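Local coordinates for protein salmonella typhimurium DB7155 bacteriophage DET7 tailspike (Bacteriophage, PDB 2V5I) that binds and probably hydrolyses the O-antigen of its Salmonella host, serving as the trimeric beta-helical receptor-binding tailspike of a myovirus, at residues Gly358-Thr363 / Gln385-Gly390; Leu410-Pro415 / Ile431-Leu436; Asn365-Asn370 / Asp391-Gly396. All blocks are in the same frame, centred on the assembly; numbering follows the deposited sequence.

Interaction 1: Gly358-Thr363 / Gln385-Gly390; sequences GMLAHT and QIIIIG
H362 and I389 meet over a ring face: I389 CG1 stands 4.0 Å from the centroid of the H362 imidazole and 20° off the ring normal, a CH-pi contact displaced toward the rim. The other branch, I389 CG2, lies 3.8 Å from H362 CD2, spreading the isoleucine across that part of the ring. H362 also stacks on the ring of H316, and its NE2 is hydrogen-bonded to the hydroxyl of Y364. The opposite face of the sheet carries M359, A361 and I388. M359 extends with CG trans to the backbone N (chi1 -174°) and then bends at chi3, which carries its methyl CE across the chain of I388 to 3.8 Å from CG1. F368, from the next strand of the coil, packs against M359 and A361 on this inward side. L360 and I387 pair on the same side as the histidine, where L360 CG is 4.1 Å from I387 CD1.

Strands 359-363 and 386-388 run parallel, with axes 4.7 Å apart, as expected of successive rungs of a right-handed beta-helix of the P22 tailspike family. Their ladder starts at Q385 O, which accepts from both G358 N and M359 N in its carbonyl plane. The straightest bond runs from A361 N to I387 O at 2.9 Å, with an N-H...O angle of 175°. T363 OG1 is buried 4.0 Å from I388 CG2 and has no polar partner in the model. Directional backbone bonds thus fix the rung spacing, while cohesion between the side chains is almost wholly apolar.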
ATOM      1  N   GLY A 358       1.220 -10.555  16.762  1.00 10.06           N
ATOM      2  CA  GLY A 358       1.463  -9.804  15.560  1.00  8.94           C
ATOM      3  C   GLY A 358       1.994  -8.412  15.789  1.00 11.46           C
ATOM      4  O   GLY A 358       2.854  -7.958  15.042  1.00 10.70           O
ATOM      5  N   MET A 359       1.423  -7.702  16.776  1.00  9.92           N
ATOM      6  CA  MET A 359       1.890  -6.369  17.119  1.00  8.92           C
ATOM      7  C   MET A 359       1.865  -6.191  18.632  1.00  8.75           C
ATOM      8  O   MET A 359       0.904  -6.561  19.276  1.00 11.00           O
ATOM      9  CB  MET A 359       1.047  -5.252  16.455  1.00 10.58           C
ATOM     10  CG  MET A 359       1.608  -3.847  16.698  1.00 14.01           C
ATOM     11  SD  MET A 359       0.810  -2.565  15.698  1.00 20.94           S
ATOM     12  CE  MET A 359      -0.660  -2.293  16.711  1.00 25.50           C
ATOM     13  N   LEU A 360       2.891  -5.520  19.169  1.00 10.05           N
ATOM     14  CA  LEU A 360       2.918  -5.149  20.572  1.00 11.14           C
ATOM     15  C   LEU A 360       3.407  -3.725  20.588  1.00  9.52           C
ATOM     16  O   LEU A 360       4.602  -3.433  20.417  1.00 11.68           O
ATOM     17  CB  LEU A 360       3.834  -6.069  21.401  1.00 11.51           C
ATOM     18  CG  LEU A 360       3.550  -6.072  22.903  1.00 17.08           C
ATOM     19  CD1 LEU A 360       4.474  -7.056  23.584  1.00 21.46           C
ATOM     20  CD2 LEU A 360       3.694  -4.724  23.534  1.00 19.08           C
ATOM     21  N   ALA A 361       2.460  -2.792  20.715  1.00 10.06           N
ATOM     22  CA  ALA A 361       2.743  -1.391  20.689  1.00 10.78           C
ATOM     23  C   ALA A 361       2.541  -0.832  22.078  1.00 12.65           C
ATOM     24  O   ALA A 361       1.420  -0.602  22.525  1.00 12.37           O
ATOM     25  CB  ALA A 361       1.814  -0.683  19.680  1.00 12.91           C
ATOM     26  N   HIS A 362       3.648  -0.524  22.734  1.00 10.94           N
ATOM     27  CA  HIS A 362       3.618   0.117  24.032  1.00 11.28           C
ATOM     28  C   HIS A 362       3.708   1.614  23.810  1.00 10.97           C
ATOM     29  O   HIS A 362       4.716   2.287  24.123  1.00 10.37           O
ATOM     30  CB  HIS A 362       4.769  -0.406  24.901  1.00 12.50           C
ATOM     31  CG  HIS A 362       4.603  -0.075  26.342  1.00 14.19           C
ATOM     32  ND1 HIS A 362       5.091  -0.888  27.339  1.00 20.65           N
ATOM     33  CD2 HIS A 362       4.013   0.973  26.959  1.00 15.82           C
ATOM     34  CE1 HIS A 362       4.797  -0.352  28.507  1.00 17.97           C
ATOM     35  NE2 HIS A 362       4.136   0.768  28.312  1.00 17.05           N
ATOM     36  N   THR A 363       2.618   2.149  23.238  1.00 10.90           N
ATOM     37  CA  THR A 363       2.589   3.462  22.652  1.00 10.09           C
ATOM     38  C   THR A 363       1.439   4.271  23.205  1.00 11.43           C
ATOM     39  O   THR A 363       0.445   3.711  23.708  1.00 11.75           O
ATOM     40  CB  THR A 363       2.441   3.410  21.128  1.00  8.70           C
ATOM     41  OG1 THR A 363       1.264   2.637  20.805  1.00 11.05           O
ATOM     42  CG2 THR A 363       3.661   2.726  20.524  1.00 11.03           C
ATOM     43  N   GLN A 385      -3.047 -11.245  20.219  1.00 11.81           N
ATOM     44  CA  GLN A 385      -2.504 -11.085  18.860  1.00 11.38           C
ATOM     45  C   GLN A 385      -2.069  -9.666  18.574  1.00 11.82           C
ATOM     46  O   GLN A 385      -1.052  -9.448  17.877  1.00 12.12           O
ATOM     47  CB  GLN A 385      -3.500 -11.574  17.836  1.00  9.64           C
ATOM     48  CG  GLN A 385      -3.746 -13.105  17.905  1.00 13.37           C
ATOM     49  CD  GLN A 385      -5.012 -13.563  17.223  1.00 14.24           C
ATOM     50  OE1 GLN A 385      -5.362 -13.117  16.134  1.00 15.24           O
ATOM     51  NE2 GLN A 385      -5.700 -14.489  17.860  1.00 16.01           N
ATOM     52  N   ILE A 386      -2.901  -8.692  18.975  1.00 10.47           N
ATOM     53  CA  ILE A 386      -2.680  -7.301  18.690  1.00 12.30           C
ATOM     54  C   ILE A 386      -2.793  -6.586  20.050  1.00 12.59           C
ATOM     55  O   ILE A 386      -3.855  -6.614  20.664  1.00 12.41           O
ATOM     56  CB  ILE A 386      -3.765  -6.783  17.708  1.00 12.35           C
ATOM     57  CG1 ILE A 386      -3.724  -7.539  16.363  1.00 14.90           C
ATOM     58  CG2 ILE A 386      -3.663  -5.299  17.520  1.00 13.22           C
ATOM     59  CD1 ILE A 386      -5.068  -7.455  15.584  1.00 17.19           C
ATOM     60  N   ILE A 387      -1.730  -5.933  20.503  1.00 11.71           N
ATOM     61  CA  ILE A 387      -1.669  -5.286  21.818  1.00 13.14           C
ATOM     62  C   ILE A 387      -1.264  -3.833  21.620  1.00 12.49           C
ATOM     63  O   ILE A 387      -0.286  -3.553  20.926  1.00 11.56           O
ATOM     64  CB  ILE A 387      -0.603  -5.964  22.667  1.00 15.16           C
ATOM     65  CG1 ILE A 387      -0.995  -7.421  22.926  1.00 17.76           C
ATOM     66  CG2 ILE A 387      -0.361  -5.160  23.969  1.00 17.42           C
ATOM     67  CD1 ILE A 387       0.218  -8.382  23.020  1.00 23.24           C
ATOM     68  N   ILE A 388      -2.071  -2.910  22.151  1.00 11.73           N
ATOM     69  CA  ILE A 388      -1.737  -1.505  22.217  1.00 11.49           C
ATOM     70  C   ILE A 388      -1.949  -1.113  23.668  1.00 13.06           C
ATOM     71  O   ILE A 388      -3.018  -1.320  24.208  1.00 13.74           O
ATOM     72  CB  ILE A 388      -2.615  -0.617  21.297  1.00 12.97           C
ATOM     73  CG1 ILE A 388      -2.528  -1.099  19.838  1.00 13.83           C
ATOM     74  CG2 ILE A 388      -2.205   0.842  21.422  1.00 14.54           C
ATOM     75  CD1 ILE A 388      -3.462  -0.357  18.897  1.00 16.22           C
ATOM     76  N   ILE A 389      -0.950  -0.484  24.291  1.00 12.45           N
ATOM     77  CA  ILE A 389      -1.020  -0.200  25.736  1.00 13.26           C
ATOM     78  C   ILE A 389      -1.684   1.124  26.062  1.00 14.49           C
ATOM     79  O   ILE A 389      -2.549   1.175  26.932  1.00 15.45           O
ATOM     80  CB  ILE A 389       0.395  -0.179  26.346  1.00 14.20           C
ATOM     81  CG1 ILE A 389       1.066  -1.526  26.161  1.00 15.32           C
ATOM     82  CG2 ILE A 389       0.347   0.242  27.822  1.00 15.58           C
ATOM     83  CD1 ILE A 389       0.369  -2.715  26.838  1.00 20.29           C
ATOM     84  N   GLY A 390      -1.309   2.189  25.364  1.00 13.37           N
ATOM     85  CA  GLY A 390      -1.784   3.525  25.664  1.00 13.01           C
ATOM     86  C   GLY A 390      -2.910   4.072  24.819  1.00 13.75           C
ATOM     87  O   GLY A 390      -3.668   3.306  24.192  1.00 16.11           O
TER

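Interaction 2: Leu410-Pro415 / Ile431-Leu436; sequences LVISAP and ILVGNL
L432 spreads over the outer side of the strand before it: its CB lies 3.9 Å from L410 CD1, its CD2 3.8 Å from S413 OG, and its CG 4.1 Å from P415 CB. With CG placed trans to the backbone N (chi1 160°), the isobutyl group reaches three residues of 410-415 at once, although L432 itself remains exposed. The inward face carries I412 and V433, whose CG1, in one of two conformers, lies near I412 CG2; L422 and I419 pack against this side from strand 417-423.

Strands 412-414 and 431-433 run parallel at 15°, and 431-433 is the last strand of its parallel sheet in the chain, at the C-terminal end of the beta-helix. A414 N to L432 O is the shortest of three backbone bonds, 2.8 Å with an N-H...O angle of 174°. G434 N to A414 O follows at 3.1 Å, just where the chain turns a corner. There G434 O accepts from N450 of the second subunit. The chemistry therefore changes across the contact: apolar around I412, I431 and V433, the last two meeting F449 of the second subunit, partly solvent-facing around L432, and polar between subunits at G434 O.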
ATOM      1  N   LEU A 410      -6.540 -12.861  23.577  1.00 16.04           N
ATOM      2  CA  LEU A 410      -7.485 -12.084  22.801  1.00 13.59           C
ATOM      3  C   LEU A 410      -6.952 -11.854  21.373  1.00 13.70           C
ATOM      4  O   LEU A 410      -5.748 -11.914  21.132  1.00 15.48           O
ATOM      5  CB  LEU A 410      -7.708 -10.719  23.441  1.00 13.70           C
ATOM      6  CG  LEU A 410      -8.241 -10.733  24.883  1.00 14.97           C
ATOM      7  CD1 LEU A 410      -8.115  -9.368  25.537  1.00 18.70           C
ATOM      8  CD2 LEU A 410      -9.676 -11.158  24.798  1.00 19.54           C
ATOM      9  N   VAL A 411      -7.831 -11.459  20.486  1.00 11.00           N
ATOM     10  CA  VAL A 411      -7.399 -11.008  19.165  1.00 11.13           C
ATOM     11  C   VAL A 411      -6.835  -9.593  19.332  1.00 11.75           C
ATOM     12  O   VAL A 411      -5.739  -9.310  18.861  1.00 12.36           O
ATOM     13  CB  VAL A 411      -8.520 -11.045  18.148  1.00 12.23           C
ATOM     14  CG1 VAL A 411      -8.086 -10.434  16.797  1.00 14.37           C
ATOM     15  CG2 VAL A 411      -8.971 -12.453  17.937  1.00 12.67           C
ATOM     16  N   ILE A 412      -7.616  -8.699  19.967  1.00 10.93           N
ATOM     17  CA  ILE A 412      -7.204  -7.331  20.212  1.00 10.68           C
ATOM     18  C   ILE A 412      -7.305  -7.016  21.700  1.00 13.02           C
ATOM     19  O   ILE A 412      -8.340  -7.252  22.302  1.00 12.89           O
ATOM     20  CB  ILE A 412      -8.129  -6.317  19.476  1.00 12.07           C
ATOM     21  CG1 ILE A 412      -7.920  -6.448  17.982  1.00 15.29           C
ATOM     22  CG2 ILE A 412      -7.814  -4.846  19.913  1.00 17.83           C
ATOM     23  CD1 ILE A 412      -8.991  -5.768  17.140  1.00 21.51           C
ATOM     24  N   SER A 413      -6.233  -6.442  22.237  1.00 12.61           N
ATOM     25  CA  SER A 413      -6.209  -5.859  23.578  1.00 11.82           C
ATOM     26  C   SER A 413      -5.645  -4.446  23.475  1.00 12.74           C
ATOM     27  O   SER A 413      -4.420  -4.216  23.404  1.00 13.78           O
ATOM     28  CB  SER A 413      -5.329  -6.722  24.455  1.00 15.08           C
ATOM     29  OG  SER A 413      -5.148  -6.150  25.748  1.00 20.51           O
ATOM     30  N   ALA A 414      -6.575  -3.496  23.432  1.00 12.51           N
ATOM     31  CA  ALA A 414      -6.284  -2.073  23.269  1.00 11.56           C
ATOM     32  C   ALA A 414      -7.224  -1.247  24.126  1.00 11.46           C
ATOM     33  O   ALA A 414      -8.028  -0.456  23.647  1.00 11.93           O
ATOM     34  CB  ALA A 414      -6.383  -1.675  21.792  1.00 11.24           C
ATOM     35  N   PRO A 415      -7.130  -1.451  25.446  1.00 12.61           N
ATOM     36  CA  PRO A 415      -8.132  -0.922  26.363  1.00 13.12           C
ATOM     37  C   PRO A 415      -8.245   0.582  26.480  1.00 11.90           C
ATOM     38  O   PRO A 415      -9.274   1.064  26.977  1.00 12.75           O
ATOM     39  CB  PRO A 415      -7.732  -1.546  27.701  1.00 12.79           C
ATOM     40  CG  PRO A 415      -6.309  -1.952  27.571  1.00 16.92           C
ATOM     41  CD  PRO A 415      -6.051  -2.206  26.121  1.00 13.57           C
ATOM     42  N   ILE A 431     -12.201  -9.341  21.893  1.00 14.82           N
ATOM     43  CA  ILE A 431     -11.773  -7.966  21.714  1.00 15.83           C
ATOM     44  C   ILE A 431     -11.944  -7.207  23.009  1.00 15.92           C
ATOM     45  O   ILE A 431     -12.994  -7.307  23.646  1.00 16.10           O
ATOM     46  CB  ILE A 431     -12.699  -7.282  20.698  1.00 18.55           C
ATOM     47  CG1 ILE A 431     -12.591  -7.928  19.325  1.00 23.28           C
ATOM     48  CG2 ILE A 431     -12.429  -5.827  20.607  1.00 18.71           C
ATOM     49  CD1 ILE A 431     -13.733  -7.514  18.433  1.00 25.35           C
ATOM     50  N   LEU A 432     -10.926  -6.458  23.395  1.00 14.44           N
ATOM     51  CA  LEU A 432     -10.985  -5.539  24.514  1.00 17.27           C
ATOM     52  C   LEU A 432     -10.476  -4.217  23.987  1.00 15.13           C
ATOM     53  O   LEU A 432      -9.326  -4.112  23.620  1.00 14.71           O
ATOM     54  CB  LEU A 432     -10.090  -6.034  25.658  1.00 20.71           C
ATOM     55  CG  LEU A 432      -9.594  -5.077  26.747  1.00 27.40           C
ATOM     56  CD1 LEU A 432     -10.706  -4.721  27.708  1.00 31.99           C
ATOM     57  CD2 LEU A 432      -8.433  -5.724  27.539  1.00 33.75           C
ATOM     58  N   VAL A 433     -11.348  -3.212  23.904  1.00 14.89           N
ATOM     59  CA  VAL A 433     -10.977  -1.897  23.407  1.00 14.05           C
ATOM     60  C   VAL A 433     -11.604  -0.806  24.234  1.00 14.16           C
ATOM     61  O   VAL A 433     -12.626  -1.053  24.876  1.00 15.71           O
ATOM     62  CB  VAL A 433     -11.349  -1.693  21.917  0.70 14.10           C
ATOM     63  CG1 VAL A 433     -10.528  -2.605  21.036  0.70 18.95           C
ATOM     64  CG2 VAL A 433     -12.849  -1.898  21.688  0.70 11.83           C
ATOM     65  N   GLY A 434     -10.986   0.372  24.214  1.00 11.18           N
ATOM     66  CA  GLY A 434     -11.571   1.577  24.813  1.00 12.41           C
ATOM     67  C   GLY A 434     -12.933   1.902  24.206  1.00 13.24           C
ATOM     68  O   GLY A 434     -13.922   2.052  24.911  1.00 13.65           O
ATOM     69  N   ASN A 435     -12.962   2.024  22.889  1.00 11.41           N
ATOM     70  CA  ASN A 435     -14.207   2.258  22.166  1.00 10.23           C
ATOM     71  C   ASN A 435     -14.044   1.721  20.745  1.00 10.77           C
ATOM     72  O   ASN A 435     -12.954   1.709  20.190  1.00 11.98           O
ATOM     73  CB  ASN A 435     -14.571   3.714  22.048  1.00 12.25           C
ATOM     74  CG  ASN A 435     -16.086   3.944  21.915  1.00 13.08           C
ATOM     75  OD1 ASN A 435     -16.889   2.976  21.845  1.00 15.99           O
ATOM     76  ND2 ASN A 435     -16.486   5.191  21.850  1.00 25.17           N
ATOM     77  N   LEU A 436     -15.121   1.175  20.236  1.00 11.19           N
ATOM     78  CA  LEU A 436     -15.180   0.705  18.837  1.00 10.96           C
ATOM     79  C   LEU A 436     -16.281   1.545  18.193  1.00 12.06           C
ATOM     80  O   LEU A 436     -17.398   1.569  18.709  1.00 12.20           O
ATOM     81  CB  LEU A 436     -15.546  -0.778  18.787  1.00 12.08           C
ATOM     82  CG  LEU A 436     -15.467  -1.474  17.439  1.00 13.47           C
ATOM     83  CD1 LEU A 436     -14.055  -1.520  16.973  1.00 15.23           C
ATOM     84  CD2 LEU A 436     -16.039  -2.869  17.511  1.00 15.28           C
TER

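Interaction 3: Asn365-Asn370 / Asp391-Gly396; sequences NRVFSN and DCIVNG
F368 uses both its backbone groups across the contact: F368 O accepts from N395 N at 2.8 Å, and F368 N donates to I393 O at 2.9 Å. I393 N returns a bond to R366 O in the carbonyl plane, and N370 N donates to N395 O with an N-H...O angle of 161°. Ahead of this ladder, R366 N points to C392 SG at 3.6 Å, a long N-H...S bond. N365 N reaches D391 O at 2.9 Å from above the carbonyl plane. A water donates to both N365 OD1 and D391 OD2, so the two side chains are also joined through solvent.

The strands, 367-369 and 393-395, are parallel at 13° with axes 4.7 Å apart: successive rungs on another face of the P22-like beta-helix, with the chain turning a corner at N370 and at G396. S369 and N395 stand side by side there, but the ND2-to-OG bond is weak, and N395 ND2 has a further weak partner in A400 O of the second subunit.

On the opposite, inward face the F368 ring, swung away from its carbonyl carbon (chi1 -62°), meets the neighbouring rung with its edge. C392 CB lies in the ring plane 4.0 Å from F368 CE1, and I393 O is there as well. A361, T363 and M339 also touch this phenyl. On the other face V367 CG1 and I393 CG2 approach to 4.3 Å, beside I402 of the second subunit.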
ATOM      1  N   ASN A 365      -0.720   8.098  22.382  1.00 11.89           N
ATOM      2  CA  ASN A 365      -1.026   9.185  21.431  1.00 11.26           C
ATOM      3  C   ASN A 365      -0.448   8.972  20.035  1.00  9.81           C
ATOM      4  O   ASN A 365       0.084   9.920  19.385  1.00 12.92           O
ATOM      5  CB  ASN A 365      -0.557  10.542  21.969  1.00 12.97           C
ATOM      6  CG  ASN A 365      -1.133  11.745  21.164  1.00 18.34           C
ATOM      7  OD1 ASN A 365      -2.341  11.802  20.900  1.00 21.93           O
ATOM      8  ND2 ASN A 365      -0.279  12.712  20.831  1.00 22.59           N
ATOM      9  N   ARG A 366      -0.559   7.705  19.598  1.00 10.43           N
ATOM     10  CA  ARG A 366      -0.106   7.325  18.252  1.00  8.11           C
ATOM     11  C   ARG A 366      -1.285   6.887  17.412  1.00  9.74           C
ATOM     12  O   ARG A 366      -2.247   6.352  17.921  1.00 11.34           O
ATOM     13  CB  ARG A 366       0.882   6.156  18.360  1.00  9.33           C
ATOM     14  CG  ARG A 366       1.582   5.743  17.048  1.00  8.27           C
ATOM     15  CD  ARG A 366       2.914   5.004  17.288  1.00  8.25           C
ATOM     16  NE  ARG A 366       3.929   5.912  17.906  1.00  7.94           N
ATOM     17  CZ  ARG A 366       5.127   5.597  18.315  1.00 11.27           C
ATOM     18  NH1 ARG A 366       5.579   4.395  18.143  1.00 10.25           N
ATOM     19  NH2 ARG A 366       5.872   6.556  18.859  1.00 10.99           N
ATOM     20  N   VAL A 367      -1.182   7.134  16.109  1.00  8.62           N
ATOM     21  CA  VAL A 367      -2.224   6.760  15.126  1.00 10.14           C
ATOM     22  C   VAL A 367      -1.711   5.623  14.257  1.00 10.55           C
ATOM     23  O   VAL A 367      -0.662   5.729  13.684  1.00 11.22           O
ATOM     24  CB  VAL A 367      -2.633   7.947  14.222  1.00 13.41           C
ATOM     25  CG1 VAL A 367      -3.782   7.510  13.272  1.00 13.36           C
ATOM     26  CG2 VAL A 367      -3.086   9.129  15.057  1.00 15.49           C
ATOM     27  N   PHE A 368      -2.559   4.600  14.072  1.00  8.59           N
ATOM     28  CA  PHE A 368      -2.293   3.440  13.238  1.00 10.42           C
ATOM     29  C   PHE A 368      -3.374   3.399  12.156  1.00  9.73           C
ATOM     30  O   PHE A 368      -4.564   3.437  12.517  1.00 12.16           O
ATOM     31  CB  PHE A 368      -2.409   2.168  14.071  1.00 10.15           C
ATOM     32  CG  PHE A 368      -1.421   2.096  15.191  1.00 11.08           C
ATOM     33  CD1 PHE A 368      -1.719   2.631  16.430  1.00 10.34           C
ATOM     34  CD2 PHE A 368      -0.231   1.399  15.014  1.00 11.87           C
ATOM     35  CE1 PHE A 368      -0.782   2.568  17.479  1.00 11.29           C
ATOM     36  CE2 PHE A 368       0.707   1.364  16.037  1.00 12.65           C
ATOM     37  CZ  PHE A 368       0.415   1.893  17.271  1.00 12.51           C
ATOM     38  N   SER A 369      -3.023   3.455  10.855  1.00  9.04           N
ATOM     39  CA  SER A 369      -4.033   3.456   9.806  1.00 12.09           C
ATOM     40  C   SER A 369      -3.700   2.366   8.786  1.00 10.97           C
ATOM     41  O   SER A 369      -2.532   2.184   8.425  1.00 11.13           O
ATOM     42  CB  SER A 369      -4.140   4.817   9.126  1.00 13.60           C
ATOM     43  OG  SER A 369      -4.301   5.867  10.093  1.00 16.37           O
ATOM     44  N   ASN A 370      -4.728   1.659   8.328  1.00 10.99           N
ATOM     45  CA  ASN A 370      -4.610   0.707   7.223  1.00 11.45           C
ATOM     46  C   ASN A 370      -3.660  -0.432   7.576  1.00 11.25           C
ATOM     47  O   ASN A 370      -2.594  -0.613   6.994  1.00 13.61           O
ATOM     48  CB  ASN A 370      -4.171   1.386   5.931  1.00 12.27           C
ATOM     49  CG  ASN A 370      -4.506   0.572   4.721  1.00 19.92           C
ATOM     50  OD1 ASN A 370      -5.468  -0.206   4.737  1.00 23.22           O
ATOM     51  ND2 ASN A 370      -3.697   0.701   3.675  1.00 22.76           N
ATOM     52  N   ASP A 391      -3.098   5.395  24.880  1.00 14.91           N
ATOM     53  CA  ASP A 391      -4.261   6.088  24.292  1.00 16.24           C
ATOM     54  C   ASP A 391      -4.053   6.364  22.805  1.00 15.20           C
ATOM     55  O   ASP A 391      -3.569   7.433  22.442  1.00 17.77           O
ATOM     56  CB  ASP A 391      -4.528   7.405  25.015  1.00 18.72           C
ATOM     57  CG  ASP A 391      -3.305   8.361  25.022  1.00 25.11           C
ATOM     58  OD1 ASP A 391      -2.134   7.924  25.235  1.00 25.35           O
ATOM     59  OD2 ASP A 391      -3.525   9.580  24.807  1.00 36.69           O
ATOM     60  N   CYS A 392      -4.392   5.385  21.975  1.00 12.73           N
ATOM     61  CA  CYS A 392      -4.083   5.456  20.532  1.00 11.91           C
ATOM     62  C   CYS A 392      -5.383   5.411  19.703  1.00 10.49           C
ATOM     63  O   CYS A 392      -6.472   5.248  20.251  1.00 12.51           O
ATOM     64  CB  CYS A 392      -3.137   4.306  20.192  1.00 11.82           C
ATOM     65  SG  CYS A 392      -1.465   4.575  21.029  1.00 14.87           S
ATOM     66  N   ILE A 393      -5.240   5.602  18.389  1.00 11.15           N
ATOM     67  CA  ILE A 393      -6.352   5.556  17.413  1.00 13.82           C
ATOM     68  C   ILE A 393      -5.959   4.524  16.379  1.00 12.03           C
ATOM     69  O   ILE A 393      -4.797   4.527  15.928  1.00 12.10           O
ATOM     70  CB  ILE A 393      -6.509   6.935  16.692  1.00 13.34           C
ATOM     71  CG1 ILE A 393      -6.944   8.035  17.664  1.00 19.01           C
ATOM     72  CG2 ILE A 393      -7.448   6.872  15.479  1.00 19.26           C
ATOM     73  CD1 ILE A 393      -8.225   7.809  18.313  1.00 23.38           C
ATOM     74  N   VAL A 394      -6.878   3.602  16.045  1.00 10.46           N
ATOM     75  CA  VAL A 394      -6.667   2.686  14.927  1.00 10.95           C
ATOM     76  C   VAL A 394      -7.769   2.958  13.892  1.00 10.61           C
ATOM     77  O   VAL A 394      -8.941   2.924  14.224  1.00 11.97           O
ATOM     78  CB  VAL A 394      -6.698   1.214  15.388  1.00 13.36           C
ATOM     79  CG1 VAL A 394      -6.432   0.320  14.222  1.00 12.11           C
ATOM     80  CG2 VAL A 394      -5.706   1.047  16.457  1.00 13.09           C
ATOM     81  N   ASN A 395      -7.390   3.268  12.633  1.00 10.69           N
ATOM     82  CA  ASN A 395      -8.328   3.576  11.560  1.00 12.26           C
ATOM     83  C   ASN A 395      -8.144   2.514  10.486  1.00  9.63           C
ATOM     84  O   ASN A 395      -7.251   2.661   9.637  1.00 11.61           O
ATOM     85  CB  ASN A 395      -7.924   4.889  10.845  1.00 14.29           C
ATOM     86  CG  ASN A 395      -8.091   6.117  11.678  1.00 18.08           C
ATOM     87  OD1 ASN A 395      -9.131   6.308  12.288  1.00 16.18           O
ATOM     88  ND2 ASN A 395      -7.044   7.010  11.675  1.00 18.48           N
ATOM     89  N   GLY A 396      -8.949   1.460  10.475  1.00 11.13           N
ATOM     90  CA  GLY A 396      -8.910   0.477   9.434  1.00 12.82           C
ATOM     91  C   GLY A 396      -7.938  -0.630   9.771  1.00 13.03           C
ATOM     92  O   GLY A 396      -6.724  -0.451   9.692  1.00 13.98           O
TER
HETATM   93  O   HOH W   1      -4.331  11.021  22.653  1.00 35.88           O

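Overall arrangement
Interactions 1 and 3 join the same two coils on different faces of the beta-helix: strand 357-364 leads into 367-369, and 386-388 into 393-398. Their centres are 11 Å apart, and their inward side chains meet, with A361 CB 3.8 Å from F368 CZ and I388 CD1 3.6 Å from V394 CG2. Interaction 2 continues the sheet of interaction 1 toward the C terminus, with centres 10 Å apart; I386 O and S413 N, 2.9 Å apart, probably hydrogen-bond. Interactions 2 and 3 do not touch, their nearest atoms being about 6 Å apart, yet both meet the second subunit, whereas interaction 1 contacts no other chain.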